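Long-range contacts in multiheme cytochrome cf (Carboxydothermus ferrireducens DSM 11255, PDB 6QVM), which probably carries electrons through its chain of eleven hemes to insoluble Fe(III) outside the cell, while sitting in the S-layer: residues G376-A381 / T472-H477; Y397-A402 / L573-D578; N542-A547 / H659-T664. One frame throughout, in Å; residues are numbered along the deposited sequence.

Contact 1. Residues G376-A381 / T472-H477. With HEC (heme c), chain L.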
loop_
_atom_site.group_PDB
_atom_site.type_symbol
_atom_site.label_atom_id
_atom_site.label_comp_id
_atom_site.label_asym_id
_atom_site.label_seq_id
_atom_site.Cartn_x
_atom_site.Cartn_y
_atom_site.Cartn_z
ATOM N N GLY A 376 -4.706 -12.436 -3.198
ATOM C CA GLY A 376 -5.889 -11.701 -2.798
ATOM C C GLY A 376 -5.622 -10.503 -1.914
ATOM O O GLY A 376 -6.445 -10.185 -1.051
ATOM N N ILE A 377 -4.489 -9.822 -2.110
ATOM C CA ILE A 377 -4.141 -8.709 -1.234
ATOM C C ILE A 377 -5.089 -7.538 -1.455
ATOM O O ILE A 377 -5.265 -6.696 -0.570
ATOM C CB ILE A 377 -2.675 -8.302 -1.434
ATOM C CG1 ILE A 377 -2.204 -7.432 -0.271
ATOM C CG2 ILE A 377 -2.495 -7.586 -2.763
ATOM C CD1 ILE A 377 -0.825 -6.852 -0.488
ATOM N N ALA A 378 -5.710 -7.458 -2.633
ATOM C CA ALA A 378 -6.640 -6.375 -2.919
ATOM C C ALA A 378 -7.960 -6.524 -2.177
ATOM O O ALA A 378 -8.779 -5.599 -2.221
ATOM C CB ALA A 378 -6.895 -6.290 -4.425
ATOM N N ALA A 379 -8.181 -7.650 -1.504
ATOM C CA ALA A 379 -9.387 -7.826 -0.712
ATOM C C ALA A 379 -9.389 -6.863 0.467
ATOM O O ALA A 379 -8.341 -6.524 1.022
ATOM C CB ALA A 379 -9.496 -9.266 -0.211
ATOM N N SER A 380 -10.589 -6.422 0.845
ATOM C CA SER A 380 -10.722 -5.441 1.915
ATOM C C SER A 380 -10.175 -5.947 3.240
ATOM O O SER A 380 -9.855 -5.134 4.112
ATOM C CB SER A 380 -12.188 -5.051 2.087
ATOM O OG SER A 380 -12.678 -4.423 0.918
ATOM N N ALA A 381 -10.063 -7.266 3.407
ATOM C CA ALA A 381 -9.556 -7.813 4.661
ATOM C C ALA A 381 -8.121 -7.378 4.925
ATOM O O ALA A 381 -7.684 -7.351 6.080
ATOM C CB ALA A 381 -9.653 -9.338 4.642
ATOM N N THR A 472 -13.611 -3.029 -3.342
ATOM C CA THR A 472 -12.817 -3.124 -2.127
ATOM C C THR A 472 -12.195 -1.770 -1.820
ATOM O O THR A 472 -12.393 -0.795 -2.550
ATOM C CB THR A 472 -11.714 -4.180 -2.251
ATOM O OG1 THR A 472 -10.819 -3.816 -3.310
ATOM C CG2 THR A 472 -12.317 -5.548 -2.549
ATOM N N CYS A 473 -11.436 -1.723 -0.720
ATOM C CA CYS A 473 -10.814 -0.471 -0.284
ATOM C C CYS A 473 -9.996 0.155 -1.403
ATOM O O CYS A 473 -10.125 1.351 -1.694
ATOM C CB CYS A 473 -9.917 -0.717 0.931
ATOM S SG CYS A 473 -10.646 -1.651 2.272
ATOM N N VAL A 474 -9.151 -0.652 -2.053
ATOM C CA VAL A 474 -8.248 -0.139 -3.080
ATOM C C VAL A 474 -8.947 0.123 -4.401
ATOM O O VAL A 474 -8.297 0.568 -5.356
ATOM C CB VAL A 474 -7.053 -1.091 -3.277
ATOM C CG1 VAL A 474 -6.275 -1.204 -1.979
ATOM C CG2 VAL A 474 -7.527 -2.455 -3.735
ATOM N N THR A 475 -10.252 -0.134 -4.492
ATOM C CA THR A 475 -11.017 0.394 -5.614
ATOM C C THR A 475 -11.045 1.917 -5.568
ATOM O O THR A 475 -10.917 2.585 -6.601
ATOM C CB THR A 475 -12.440 -0.162 -5.601
ATOM O OG1 THR A 475 -12.406 -1.593 -5.661
ATOM C CG2 THR A 475 -13.228 0.369 -6.781
ATOM N N CYS A 476 -11.193 2.481 -4.373
ATOM C CA CYS A 476 -11.268 3.922 -4.189
ATOM C C CYS A 476 -10.005 4.535 -3.600
ATOM O O CYS A 476 -9.722 5.701 -3.875
ATOM C CB CYS A 476 -12.456 4.279 -3.289
ATOM S SG CYS A 476 -14.079 3.641 -3.824
ATOM N N HIS A 477 -9.240 3.789 -2.806
ATOM C CA HIS A 477 -8.054 4.311 -2.139
ATOM C C HIS A 477 -6.796 3.691 -2.728
ATOM O O HIS A 477 -6.763 2.497 -3.030
ATOM C CB HIS A 477 -8.079 4.021 -0.636
ATOM C CG HIS A 477 -9.237 4.629 0.086
ATOM N ND1 HIS A 477 -9.208 5.908 0.601
ATOM C CD2 HIS A 477 -10.451 4.121 0.402
ATOM C CE1 HIS A 477 -10.362 6.166 1.192
ATOM N NE2 HIS A 477 -11.133 5.099 1.086
HETATM FE FE HEC L . -12.750 4.921 2.223
HETATM C CHA HEC L . -12.668 8.057 3.602
HETATM C CHB HEC L . -10.587 3.811 4.622
HETATM C CHC HEC L . -13.200 1.684 1.102
HETATM C CHD HEC L . -14.216 6.097 -0.648
HETATM N NA HEC L . -11.776 5.778 3.799
HETATM C C1A HEC L . -11.900 7.088 4.214
HETATM C C2A HEC L . -11.094 7.254 5.408
HETATM C C3A HEC L . -10.518 6.080 5.687
HETATM C C4A HEC L . -10.938 5.133 4.681
HETATM C CMA HEC L . -9.574 5.800 6.871
HETATM C CAA HEC L . -10.965 8.561 6.221
HETATM C CBA HEC L . -12.254 8.672 7.041
HETATM C CGA HEC L . -12.290 9.963 7.809
HETATM O O1A HEC L . -12.190 9.886 9.059
HETATM O O2A HEC L . -12.421 11.054 7.189
HETATM N NB HEC L . -12.021 3.097 2.738
HETATM C C1B HEC L . -11.205 2.860 3.831
HETATM C C2B HEC L . -11.115 1.428 4.012
HETATM C C3B HEC L . -11.817 0.831 3.028
HETATM C C4B HEC L . -12.414 1.878 2.217
HETATM C CMB HEC L . -10.275 0.744 5.102
HETATM C CAB HEC L . -12.024 -0.692 2.795
HETATM C CBB HEC L . -12.707 -1.394 4.002
HETATM N NC HEC L . -13.482 4.058 0.500
HETATM C C1C HEC L . -13.676 2.701 0.299
HETATM C C2C HEC L . -14.451 2.509 -0.913
HETATM C C3C HEC L . -14.808 3.733 -1.366
HETATM C C4C HEC L . -14.160 4.722 -0.506
HETATM C CMC HEC L . -14.934 1.129 -1.426
HETATM C CAC HEC L . -15.632 4.088 -2.640
HETATM C CBC HEC L . -17.054 3.475 -2.646
HETATM N ND HEC L . -13.345 6.786 1.579
HETATM C C1D HEC L . -13.942 7.024 0.342
HETATM C C2D HEC L . -14.217 8.434 0.243
HETATM C C3D HEC L . -13.738 9.046 1.562
HETATM C C4D HEC L . -13.222 7.947 2.341
HETATM C CMD HEC L . -14.864 9.164 -0.949
HETATM C CAD HEC L . -13.827 10.527 1.968
HETATM C CBD HEC L . -14.998 10.635 2.944
HETATM C CGD HEC L . -15.290 12.077 3.275
HETATM O O1D HEC L . -15.726 12.339 4.429
HETATM O O2D HEC L . -15.083 12.958 2.395
HETATM O O HOH W 1 -8.744 -3.297 -0.508
#
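Two donors hold Ala378 O, the hydroxyl of Thr472 and water 1. Thr472 OG1 donates to Ala378 O over 2.9 Å, with a C=O...donor angle of 159° and the hydroxyl tilted somewhat from the carbonyl plane. With OG1 set between the backbone N and the carbonyl carbon (chi1 62°), the hydroxyl reaches Ala378, while CG2 lies near the CA of Ala379. Water 1 also accepts from Val474 N at 3.1 Å, bridging the turn to the start of the short helix. With Thr472 replaced by alanine, Ala378 O would probably keep the water but lose its protein donor, and a gap would be likely where CG2 now packs.

A weaker polar link lies one step on. Cys473 N points to Ser380 OG at 3.4 Å, and the bond is weak and bent (139°). The stronger partner of that hydroxyl is Tyr397 OH. Ser380 OG also sits against CA and CB of Thr472.

The apolar part is small. Val474 CG2 meets Ala378 CB at 3.9 Å and also touches Ala378 O. Ser380 CB packs on Cys473 SG at 3.7 Å, which puts the loop against the thioether sulfur.

Covalent bonds fix the other side of residues 472-477. Cys473 SG is joined to CAB of the heme at 1.8 Å, and Cys476 SG to CAC. His477 NE2 binds the iron at 2.0 Å, and His559 supplies the other axial ligand. His477 ND1 is hydrogen-bonded to Lys487 O, which fixes the rotation of the ring. This is the CXXCH heme-attachment motif of c-type cytochromes, here in a bis-histidine site whose first cysteine is backed by the 376-381 loop.

Contact 2. Residues Y397-A402 / L573-D578; sequences YNDEYA and LTIKND. With CA (calcium ion), chain S; NGA (2-acetamido-2-deoxy-beta-D-galactopyranose), chain D; NGA (2-acetamido-2-deoxy-beta-D-galactopyranose), chain B.
Thr574 OG1 is gripped by Glu400 N and by water 3. The backbone N of Glu400 donates to Thr574 OG1 over 2.8 Å at an angle of 155°. Water 3 joins the same hydroxyl to Glu400 OE2. OG1 lies anti to the carbonyl carbon of Thr574 (chi1 -51°), which turns it to the strand and puts CB and CG2 against the carboxylate of Asp399. Thr574 CB comes within 3.5 Å of Asp399 CG.

The backbones are tied once more. Leu573 N donates to Glu400 O at 2.9 Å, nearly along the C=O axis. Beside this bond, Leu573 CD1 packs loosely on Ala402 CB.

The two acidic side chains turn to different groups. Asp399 OD1 binds the calcium ion at 2.4 Å. Its OD2 accepts from water 2, itself a calcium ligand, and from Asn572, and Ile575 CD1 lies near it. Asn398, Gly395 O, Glu384 and two more waters complete seven ligands. Glu400 runs fully extended to the glycan. Glu400 OE1 accepts from N2 of one N-acetylgalactosamine at 3.0 Å and is also bonded to Thr409. Its OE2 takes a weak bond from O6 of the second sugar, and that O6 also comes close to Leu573 CD1.

The glycan packs at one end of the contact and the calcium site lies at the other. Between them is part of a four-stranded antiparallel sheet, ordered 410-411, 400-403, 567-572, 589-593, with helix 573-576 following directly on strand 567-572.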
loop_
_atom_site.group_PDB
_atom_site.type_symbol
_atom_site.label_atom_id
_atom_site.label_comp_id
_atom_site.label_asym_id
_atom_site.label_seq_id
_atom_site.Cartn_x
_atom_site.Cartn_y
_atom_site.Cartn_z
ATOM N N TYR A 397 -18.239 -0.629 5.123
ATOM C CA TYR A 397 -18.791 -0.507 3.777
ATOM C C TYR A 397 -19.382 -1.813 3.251
ATOM O O TYR A 397 -20.232 -1.773 2.354
ATOM C CB TYR A 397 -17.712 0.001 2.815
ATOM C CG TYR A 397 -17.007 -1.097 2.058
ATOM C CD1 TYR A 397 -16.027 -1.865 2.668
ATOM C CD2 TYR A 397 -17.321 -1.365 0.733
ATOM C CE1 TYR A 397 -15.385 -2.878 1.984
ATOM C CE2 TYR A 397 -16.681 -2.372 0.037
ATOM C CZ TYR A 397 -15.714 -3.129 0.668
ATOM O OH TYR A 397 -15.069 -4.132 -0.022
ATOM N N ASN A 398 -18.949 -2.966 3.771
ATOM C CA ASN A 398 -19.461 -4.259 3.328
ATOM C C ASN A 398 -20.108 -5.043 4.465
ATOM O O ASN A 398 -20.245 -6.265 4.372
ATOM C CB ASN A 398 -18.356 -5.091 2.672
ATOM C CG ASN A 398 -17.197 -5.391 3.611
ATOM O OD1 ASN A 398 -17.227 -5.061 4.797
ATOM N ND2 ASN A 398 -16.165 -6.028 3.075
ATOM N N ASP A 399 -20.510 -4.364 5.535
ATOM C CA ASP A 399 -21.050 -5.025 6.710
ATOM C C ASP A 399 -22.554 -5.248 6.561
ATOM O O ASP A 399 -23.178 -4.865 5.567
ATOM C CB ASP A 399 -20.738 -4.209 7.963
ATOM C CG ASP A 399 -19.295 -4.347 8.407
ATOM O OD1 ASP A 399 -18.538 -5.084 7.736
ATOM O OD2 ASP A 399 -18.926 -3.734 9.433
ATOM N N GLU A 400 -23.143 -5.875 7.576
ATOM C CA GLU A 400 -24.577 -6.120 7.652
ATOM C C GLU A 400 -25.200 -5.117 8.614
ATOM O O GLU A 400 -24.748 -4.985 9.757
ATOM C CB GLU A 400 -24.841 -7.553 8.118
ATOM C CG GLU A 400 -26.306 -7.931 8.257
ATOM C CD GLU A 400 -26.487 -9.366 8.731
ATOM O OE1 GLU A 400 -27.598 -9.920 8.565
ATOM O OE2 GLU A 400 -25.508 -9.936 9.264
ATOM N N TYR A 401 -26.231 -4.415 8.151
ATOM C CA TYR A 401 -26.815 -3.299 8.883
ATOM C C TYR A 401 -28.224 -3.628 9.349
ATOM O O TYR A 401 -29.020 -4.201 8.600
ATOM C CB TYR A 401 -26.901 -2.036 8.024
ATOM C CG TYR A 401 -25.701 -1.709 7.175
ATOM C CD1 TYR A 401 -24.409 -1.981 7.606
ATOM C CD2 TYR A 401 -25.867 -1.108 5.936
ATOM C CE1 TYR A 401 -23.315 -1.678 6.817
ATOM C CE2 TYR A 401 -24.788 -0.796 5.147
ATOM C CZ TYR A 401 -23.510 -1.080 5.589
ATOM O OH TYR A 401 -22.435 -0.768 4.788
ATOM N N ALA A 402 -28.531 -3.232 10.578
ATOM C CA ALA A 402 -29.902 -3.103 11.056
ATOM C C ALA A 402 -30.171 -1.604 11.173
ATOM O O ALA A 402 -29.766 -0.963 12.150
ATOM C CB ALA A 402 -30.109 -3.827 12.387
ATOM N N LEU A 573 -24.274 -5.326 12.569
ATOM C CA LEU A 573 -24.310 -6.694 13.070
ATOM C C LEU A 573 -23.032 -7.462 12.763
ATOM O O LEU A 573 -22.739 -8.447 13.448
ATOM C CB LEU A 573 -25.524 -7.436 12.498
ATOM C CG LEU A 573 -26.853 -6.798 12.906
ATOM C CD1 LEU A 573 -28.043 -7.556 12.357
ATOM C CD2 LEU A 573 -26.936 -6.688 14.418
ATOM N N THR A 574 -22.266 -7.036 11.757
ATOM C CA THR A 574 -20.966 -7.651 11.516
ATOM C C THR A 574 -20.003 -7.343 12.656
ATOM O O THR A 574 -19.270 -8.226 13.116
ATOM C CB THR A 574 -20.386 -7.173 10.186
ATOM O OG1 THR A 574 -21.356 -7.336 9.142
ATOM C CG2 THR A 574 -19.135 -7.962 9.841
ATOM N N ILE A 575 -20.000 -6.097 13.129
ATOM C CA ILE A 575 -19.202 -5.738 14.297
ATOM C C ILE A 575 -19.717 -6.474 15.526
ATOM O O ILE A 575 -18.942 -7.026 16.316
ATOM C CB ILE A 575 -19.227 -4.213 14.512
ATOM C CG1 ILE A 575 -18.714 -3.481 13.272
ATOM C CG2 ILE A 575 -18.413 -3.827 15.743
ATOM C CD1 ILE A 575 -17.334 -3.919 12.839
ATOM N N LYS A 576 -21.042 -6.499 15.694
ATOM C CA LYS A 576 -21.639 -6.981 16.935
ATOM C C LYS A 576 -21.359 -8.462 17.176
ATOM O O LYS A 576 -21.225 -8.886 18.330
ATOM C CB LYS A 576 -23.146 -6.723 16.918
ATOM C CG LYS A 576 -23.849 -7.046 18.220
ATOM C CD LYS A 576 -25.357 -6.883 18.083
ATOM C CE LYS A 576 -26.064 -7.242 19.380
ATOM N NZ LYS A 576 -27.505 -6.880 19.346
ATOM N N ASN A 577 -21.255 -9.259 16.113
ATOM C CA ASN A 577 -21.142 -10.708 16.234
ATOM C C ASN A 577 -19.742 -11.218 15.896
ATOM O O ASN A 577 -19.593 -12.329 15.381
ATOM C CB ASN A 577 -22.181 -11.395 15.348
ATOM C CG ASN A 577 -23.597 -10.962 15.670
ATOM O OD1 ASN A 577 -24.376 -10.649 14.771
ATOM N ND2 ASN A 577 -23.933 -10.921 16.956
ATOM N N ASP A 578 -18.708 -10.426 16.186
ATOM C CA ASP A 578 -17.325 -10.780 15.861
ATOM C C ASP A 578 -16.476 -10.617 17.119
ATOM O O ASP A 578 -16.093 -9.497 17.473
ATOM C CB ASP A 578 -16.791 -9.925 14.712
ATOM C CG ASP A 578 -15.431 -10.396 14.214
ATOM O OD1 ASP A 578 -14.823 -11.289 14.846
ATOM O OD2 ASP A 578 -14.969 -9.868 13.182
HETATM CA CA CA S . -16.267 -5.168 7.020
HETATM C C1 NGA D . -25.295 -12.164 6.699
HETATM C C2 NGA D . -26.100 -13.213 7.469
HETATM C C3 NGA D . -25.458 -13.487 8.843
HETATM C C4 NGA D . -23.987 -13.814 8.595
HETATM C C5 NGA D . -23.281 -12.755 7.755
HETATM C C6 NGA D . -21.843 -13.154 7.443
HETATM C C7 NGA D . -28.381 -13.085 6.563
HETATM C C8 NGA D . -27.978 -14.102 5.529
HETATM N N2 NGA D . -27.474 -12.731 7.483
HETATM O O3 NGA D . -26.043 -14.553 9.600
HETATM O O4 NGA D . -23.911 -15.032 7.894
HETATM O O5 NGA D . -23.956 -12.567 6.533
HETATM O O6 NGA D . -21.079 -13.097 8.628
HETATM O O7 NGA D . -29.520 -12.614 6.534
HETATM C C1 NGA B . -27.334 -14.113 10.120
HETATM C C2 NGA B . -28.223 -15.248 10.692
HETATM C C3 NGA B . -29.568 -14.522 10.633
HETATM C C4 NGA B . -29.527 -13.308 11.534
HETATM C C5 NGA B . -28.362 -12.404 11.196
HETATM C C6 NGA B . -28.280 -11.254 12.188
HETATM C C7 NGA B . -27.704 -17.694 10.390
HETATM C C8 NGA B . -27.323 -18.718 9.345
HETATM N N2 NGA B . -28.078 -16.480 9.923
HETATM O O3 NGA B . -30.723 -15.066 11.163
HETATM O O4 NGA B . -29.405 -13.765 12.862
HETATM O O5 NGA B . -27.182 -13.188 11.195
HETATM O O6 NGA B . -27.248 -10.432 11.711
HETATM O O7 NGA B . -27.661 -18.028 11.582
HETATM O O HOH W 2 -16.248 -4.202 9.301
HETATM O O HOH W 3 -22.537 -9.875 9.176
HETATM O O HOH W 4 -14.682 -6.537 8.403
HETATM O O HOH W 5 -16.791 -7.735 6.684
#

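Contact 3. Residues N542-A547 / H659-T664. With HEC (heme c), chain N.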
loop_
_atom_site.group_PDB
_atom_site.type_symbol
_atom_site.label_atom_id
_atom_site.label_comp_id
_atom_site.label_asym_id
_atom_site.label_seq_id
_atom_site.Cartn_x
_atom_site.Cartn_y
_atom_site.Cartn_z
ATOM N N ASN A 542 -28.426 22.837 -9.583
ATOM C CA ASN A 542 -28.946 22.097 -8.437
ATOM C C ASN A 542 -28.984 22.992 -7.200
ATOM O O ASN A 542 -27.933 23.471 -6.764
ATOM C CB ASN A 542 -28.061 20.875 -8.195
ATOM C CG ASN A 542 -28.538 19.986 -7.050
ATOM O OD1 ASN A 542 -29.310 20.398 -6.180
ATOM N ND2 ASN A 542 -28.054 18.750 -7.049
ATOM N N PRO A 543 -30.156 23.227 -6.599
ATOM C CA PRO A 543 -30.213 24.102 -5.413
ATOM C C PRO A 543 -29.364 23.613 -4.250
ATOM O O PRO A 543 -28.942 24.431 -3.424
ATOM C CB PRO A 543 -31.706 24.110 -5.053
ATOM C CG PRO A 543 -32.396 23.762 -6.327
ATOM C CD PRO A 543 -31.494 22.776 -7.012
ATOM N N MET A 544 -29.107 22.308 -4.152
ATOM C CA MET A 544 -28.202 21.767 -3.148
ATOM C C MET A 544 -26.866 21.363 -3.759
ATOM O O MET A 544 -26.170 20.504 -3.210
ATOM C CB MET A 544 -28.852 20.589 -2.418
ATOM C CG MET A 544 -29.880 21.025 -1.385
ATOM S SD MET A 544 -30.706 19.684 -0.521
ATOM C CE MET A 544 -32.187 19.509 -1.506
ATOM N N GLY A 545 -26.487 21.989 -4.874
ATOM C CA GLY A 545 -25.281 21.638 -5.610
ATOM C C GLY A 545 -23.980 22.006 -4.924
ATOM O O GLY A 545 -22.920 21.559 -5.373
ATOM N N SER A 546 -24.026 22.816 -3.867
ATOM C CA SER A 546 -22.835 23.040 -3.059
ATOM C C SER A 546 -22.489 21.833 -2.200
ATOM O O SER A 546 -21.425 21.824 -1.571
ATOM C CB SER A 546 -23.009 24.275 -2.171
ATOM O OG SER A 546 -22.944 25.467 -2.935
ATOM N N ALA A 547 -23.357 20.826 -2.156
ATOM C CA ALA A 547 -23.027 19.563 -1.517
ATOM C C ALA A 547 -22.271 18.659 -2.484
ATOM O O ALA A 547 -22.416 18.755 -3.706
ATOM C CB ALA A 547 -24.289 18.847 -1.038
ATOM N N HIS A 659 -31.394 14.577 -5.082
ATOM C CA HIS A 659 -30.201 14.839 -5.881
ATOM C C HIS A 659 -30.310 16.104 -6.727
ATOM O O HIS A 659 -29.280 16.603 -7.195
ATOM C CB HIS A 659 -29.901 13.634 -6.784
ATOM C CG HIS A 659 -29.375 12.441 -6.043
ATOM N ND1 HIS A 659 -29.225 11.203 -6.627
ATOM C CD2 HIS A 659 -28.973 12.299 -4.757
ATOM C CE1 HIS A 659 -28.746 10.350 -5.737
ATOM N NE2 HIS A 659 -28.582 10.990 -4.594
ATOM N N ASN A 660 -31.523 16.616 -6.953
ATOM C CA ASN A 660 -31.735 17.869 -7.668
ATOM C C ASN A 660 -33.208 18.247 -7.592
ATOM O O ASN A 660 -33.996 17.852 -8.457
ATOM C CB ASN A 660 -31.289 17.770 -9.131
ATOM C CG ASN A 660 -31.099 19.138 -9.775
ATOM O OD1 ASN A 660 -31.689 20.130 -9.345
ATOM N ND2 ASN A 660 -30.269 19.195 -10.805
ATOM N N THR A 661 -33.584 19.015 -6.561
ATOM C CA THR A 661 -34.997 19.309 -6.334
ATOM C C THR A 661 -35.605 20.058 -7.516
ATOM O O THR A 661 -36.768 19.831 -7.873
ATOM C CB THR A 661 -35.178 20.112 -5.045
ATOM O OG1 THR A 661 -34.317 21.259 -5.079
ATOM C CG2 THR A 661 -34.862 19.254 -3.835
ATOM N N ALA A 662 -34.827 20.937 -8.148
ATOM C CA ALA A 662 -35.359 21.766 -9.226
ATOM C C ALA A 662 -35.481 20.989 -10.532
ATOM O O ALA A 662 -36.473 21.137 -11.257
ATOM C CB ALA A 662 -34.482 23.002 -9.419
ATOM N N LEU A 663 -34.488 20.158 -10.852
ATOM C CA LEU A 663 -34.637 19.273 -12.003
ATOM C C LEU A 663 -35.776 18.286 -11.789
ATOM O O LEU A 663 -36.423 17.869 -12.754
ATOM C CB LEU A 663 -33.331 18.525 -12.282
ATOM C CG LEU A 663 -33.339 17.619 -13.517
ATOM C CD1 LEU A 663 -33.692 18.434 -14.747
ATOM C CD2 LEU A 663 -32.002 16.918 -13.697
ATOM N N THR A 664 -36.056 17.931 -10.535
ATOM C CA THR A 664 -37.085 16.936 -10.248
ATOM C C THR A 664 -38.481 17.477 -10.532
ATOM O O THR A 664 -39.305 16.795 -11.150
ATOM C CB THR A 664 -36.967 16.475 -8.797
ATOM O OG1 THR A 664 -35.840 15.597 -8.668
ATOM C CG2 THR A 664 -38.234 15.756 -8.352
HETATM FE FE HEC N . -27.412 10.375 -3.198
HETATM C CHA HEC N . -29.817 7.980 -2.876
HETATM C CHB HEC N . -25.654 8.269 -5.363
HETATM C CHC HEC N . -25.216 12.866 -3.869
HETATM C CHD HEC N . -28.896 12.319 -0.736
HETATM N NA HEC N . -27.661 8.494 -3.970
HETATM C C1A HEC N . -28.738 7.677 -3.686
HETATM C C2A HEC N . -28.545 6.430 -4.400
HETATM C C3A HEC N . -27.400 6.504 -5.079
HETATM C C4A HEC N . -26.824 7.802 -4.825
HETATM C CMA HEC N . -26.806 5.390 -5.964
HETATM C CAA HEC N . -29.505 5.227 -4.369
HETATM C CBA HEC N . -29.224 4.511 -3.064
HETATM C CGA HEC N . -30.390 3.635 -2.718
HETATM O O1A HEC N . -30.895 3.742 -1.572
HETATM O O2A HEC N . -30.811 2.831 -3.588
HETATM N NB HEC N . -25.726 10.521 -4.378
HETATM C C1B HEC N . -25.237 9.575 -5.262
HETATM C C2B HEC N . -24.208 10.196 -6.069
HETATM C C3B HEC N . -24.072 11.473 -5.649
HETATM C C4B HEC N . -25.032 11.697 -4.577
HETATM C CMB HEC N . -23.398 9.457 -7.161
HETATM C CAB HEC N . -23.093 12.541 -6.197
HETATM C CBB HEC N . -23.378 12.855 -7.683
HETATM N NC HEC N . -27.107 12.219 -2.414
HETATM C C1C HEC N . -26.133 13.094 -2.862
HETATM C C2C HEC N . -26.239 14.323 -2.100
HETATM C C3C HEC N . -27.282 14.202 -1.254
HETATM C C4C HEC N . -27.831 12.864 -1.426
HETATM C CMC HEC N . -25.362 15.575 -2.330
HETATM C CAC HEC N . -27.801 15.250 -0.230
HETATM C CBC HEC N . -28.331 16.514 -0.942
HETATM N ND HEC N . -29.100 10.183 -1.985
HETATM C C1D HEC N . -29.517 11.123 -1.043
HETATM C C2D HEC N . -30.730 10.642 -0.431
HETATM C C3D HEC N . -31.025 9.285 -1.086
HETATM C C4D HEC N . -29.959 9.083 -2.049
HETATM C CMD HEC N . -31.553 11.342 0.667
HETATM C CAD HEC N . -32.223 8.361 -0.772
HETATM C CBD HEC N . -31.683 7.038 -0.239
HETATM C CGD HEC N . -32.351 6.679 1.064
HETATM O O1D HEC N . -31.620 6.334 2.033
HETATM O O2D HEC N . -33.610 6.740 1.139
HETATM O O HOH W 6 -31.433 19.160 -4.640
#
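Asn542 lays its amide flat against the amide of Asn660. The two planes are 8° apart, the groups run in opposite directions, and the CG atoms of Asn542 and Asn660 are 3.8 Å apart. Two donors hold Asn542 OD1. Met544 N gives to Asn542 OD1 at 2.8 Å from above the carbonyl plane, which makes an Asx turn. Water 6 gives the other bond and accepts from Thr661 N, so it links the turn to the helix start. Asn542 ND2 is bonded to Phe523 O. With CG anti to the backbone N (chi1 -178°), the amide reaches both its own turn and Asn660.

Pro543 follows and rests on the first turn of helix 661-672. Pro543 CG lies 3.4 Å from Thr661 OG1 and 3.8 Å from Ala662 CB, and its CD is close to Asn660 OD1. Asn660 is the N-cap of the helix, and Asn660 OD1 accepts from Leu663 N at 3.2 Å, an almost straight bond (173°). Asn660 ND2 is bonded to Val522 O, which fixes the rotation of the cap. Just before it, His659 NE2 binds the heme iron at 1.9 Å, with His553 as the other axial ligand and Asp653 bonded to His659 ND1.

The Met544 chain bends at chi3. Met544 CE meets Thr661 CG2 at 3.6 Å, while SD is an axial ligand of another heme, paired with His599. The sulfur also approaches CBC of the His659 heme. At the end of the second turn, Ala547 CB packs on methyl CMC of that same heme at 3.7 Å.

Contacts 1 and 2 are neighbours, with centres about 18 Å apart. Tyr397 of contact 2 joins them: Tyr397 OH lies 2.6 Å from Ser380 OG, a probable hydrogen bond, and packs on Thr472 CA at 3.2 Å. Tyr397 also touches His559, an axial ligand of the contact 1 heme. The side chain of Ser380 is about 6 Å from the calcium ion of contact 2, so the contact 1 loop lies close to the calcium site. Contact 3 stands apart, its centre about 32 Å from each of the others and its nearest atoms about 16 Å away. Along the chain, contact 2 crosses both others.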